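Local atomic coordinates of general secretion pathway protein L (Vibrio parahaemolyticus, PDB entry 2W7V), a protein that probably helps assemble the inner-membrane platform of the type II secretion system, through a periplasmic domain that dimerises. Residues A[15-20]-A[58-63]. Residues are numbered along the deposited sequence; the frame is centred on the assembly and turned at random.
Sequences AALPAT and VKLAEK
Leu17 and Leu60 meet methyl to methyl in the groove between two helices, CD2 of Leu17 lying 3.4 Å from CD2 of Leu60, closer than carbons usually pack. The two side chains cross at about a right angle, and only the CD2 branch of each reaches the other. Both residues are buried: Leu17 also rests on Phe64 and Leu84, Leu60 on Val66, Phe82 and Leu84, and branched, wholly apolar leucine suits a place where a side chain must fill the angle between a neighbouring helix and the sheet below.

Above this tight layer the contact is looser and its residues partly exposed. Thr20 and Lys59 slide past each other in opposite directions, CG2 of Thr20 coming within 4.1 Å of CB of Lys59. A chi1 of -54° puts OG1 of Thr20 beside the backbone N, where it bonds Ala16 O at 2.6 Å, and leaves CG2 pointing across the gap. That oxygen also accepts from Thr20 N, the two donors arriving from opposite faces of the carbonyl plane; threonine thus offers carbon to the groove while its hydroxyl is bonded one turn back in its own segment. Lys59 lends Thr20 only the aliphatic root of its chain, and also touches Gln23 and Val24, a sensible use of lysine at a partly exposed margin. Helices 17-22 and 51-61, side by side on one face of a four-stranded antiparallel sheet, belong to a circularly permuted ferredoxin-like fold (alpha-beta-beta-alpha-beta-beta).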
loop_
_atom_site.group_PDB
_atom_site.type_symbol
_atom_site.label_atom_id
_atom_site.label_comp_id
_atom_site.label_asym_id
_atom_site.label_seq_id
_atom_site.Cartn_x
_atom_site.Cartn_y
_atom_site.Cartn_z
ATOM N N ALA A 15 3.474 7.026 0.563
ATOM C CA ALA A 15 4.249 7.008 1.829
ATOM C C ALA A 15 3.685 7.951 2.941
ATOM O O ALA A 15 3.937 7.737 4.136
ATOM C CB ALA A 15 5.697 7.361 1.532
ATOM N N ALA A 16 2.955 8.991 2.517
ATOM C CA ALA A 16 2.293 9.959 3.390
ATOM C C ALA A 16 0.913 9.495 3.920
ATOM O O ALA A 16 0.338 10.147 4.765
ATOM C CB ALA A 16 2.141 11.284 2.656
ATOM N N LEU A 17 0.374 8.405 3.412
ATOM C CA LEU A 17 -0.976 8.000 3.743
ATOM C C LEU A 17 -1.135 7.375 5.142
ATOM O O LEU A 17 -2.113 7.665 5.836
ATOM C CB LEU A 17 -1.544 7.083 2.650
ATOM C CG LEU A 17 -1.939 7.761 1.321
ATOM C CD1 LEU A 17 -2.354 6.709 0.284
ATOM C CD2 LEU A 17 -3.057 8.808 1.503
ATOM N N PRO A 18 -0.184 6.521 5.566
ATOM C CA PRO A 18 -0.308 6.029 6.926
ATOM C C PRO A 18 -0.295 7.136 7.959
ATOM O O PRO A 18 -1.151 7.146 8.854
ATOM C CB PRO A 18 0.908 5.095 7.064
ATOM C CG PRO A 18 1.121 4.575 5.642
ATOM C CD PRO A 18 0.983 5.898 4.898
ATOM N N ALA A 19 0.649 8.068 7.830
ATOM C CA ALA A 19 0.744 9.183 8.768
ATOM C C ALA A 19 -0.520 10.046 8.647
ATOM O O ALA A 19 -1.057 10.485 9.656
ATOM C CB ALA A 19 1.969 9.959 8.534
ATOM N N THR A 20 -1.044 10.227 7.437
ATOM C CA THR A 20 -2.231 11.056 7.279
ATOM C C THR A 20 -3.480 10.428 7.873
ATOM O O THR A 20 -4.204 11.096 8.628
ATOM C CB THR A 20 -2.461 11.445 5.797
ATOM O OG1 THR A 20 -1.272 12.055 5.291
ATOM C CG2 THR A 20 -3.636 12.413 5.642
ATOM N N VAL A 58 -11.613 14.770 3.736
ATOM C CA VAL A 58 -11.178 16.146 3.652
ATOM C C VAL A 58 -9.653 16.236 3.690
ATOM O O VAL A 58 -9.059 16.992 2.941
ATOM C CB VAL A 58 -11.775 17.007 4.807
ATOM C CG1 VAL A 58 -10.993 18.310 4.952
ATOM C CG2 VAL A 58 -13.308 17.252 4.593
ATOM N N LYS A 59 -9.020 15.475 4.561
ATOM C CA LYS A 59 -7.573 15.437 4.602
ATOM C C LYS A 59 -6.929 14.853 3.333
ATOM O O LYS A 59 -5.954 15.381 2.825
ATOM C CB LYS A 59 -7.113 14.632 5.804
ATOM C CG LYS A 59 -7.450 15.234 7.154
ATOM C CD LYS A 59 -6.596 14.550 8.244
ATOM C CE LYS A 59 -7.005 14.908 9.676
ATOM N NZ LYS A 59 -6.406 16.178 10.111
ATOM N N LEU A 60 -7.454 13.749 2.837
ATOM C CA LEU A 60 -6.946 13.151 1.614
ATOM C C LEU A 60 -7.113 14.096 0.409
ATOM O O LEU A 60 -6.263 14.163 -0.457
ATOM C CB LEU A 60 -7.656 11.806 1.336
ATOM C CG LEU A 60 -7.397 10.741 2.415
ATOM C CD1 LEU A 60 -8.328 9.534 2.157
ATOM C CD2 LEU A 60 -5.946 10.340 2.500
ATOM N N ALA A 61 -8.198 14.851 0.397
ATOM C CA ALA A 61 -8.551 15.766 -0.717
ATOM C C ALA A 61 -7.543 16.925 -0.908
ATOM O O ALA A 61 -7.482 17.530 -1.990
ATOM C CB ALA A 61 -9.942 16.329 -0.468
ATOM N N GLU A 62 -6.763 17.234 0.131
ATOM C CA GLU A 62 -5.761 18.290 0.052
ATOM C C GLU A 62 -4.664 17.985 -0.957
ATOM O O GLU A 62 -4.138 18.896 -1.593
ATOM C CB GLU A 62 -5.130 18.533 1.431
ATOM C CG GLU A 62 -6.138 18.985 2.491
ATOM C CD GLU A 62 -5.525 19.267 3.859
ATOM O OE1 GLU A 62 -4.287 19.113 4.020
ATOM O OE2 GLU A 62 -6.303 19.657 4.768
ATOM N N LYS A 63 -4.306 16.708 -1.090
ATOM C CA LYS A 63 -3.207 16.312 -1.961
ATOM C C LYS A 63 -3.570 15.209 -2.981
ATOM O O LYS A 63 -2.738 14.842 -3.807
ATOM C CB LYS A 63 -2.025 15.852 -1.088
ATOM C CG LYS A 63 -1.409 16.944 -0.179
ATOM C CD LYS A 63 -0.394 17.834 -0.879
ATOM C CE LYS A 63 -0.197 19.137 -0.120
ATOM N NZ LYS A 63 1.188 19.712 -0.222
#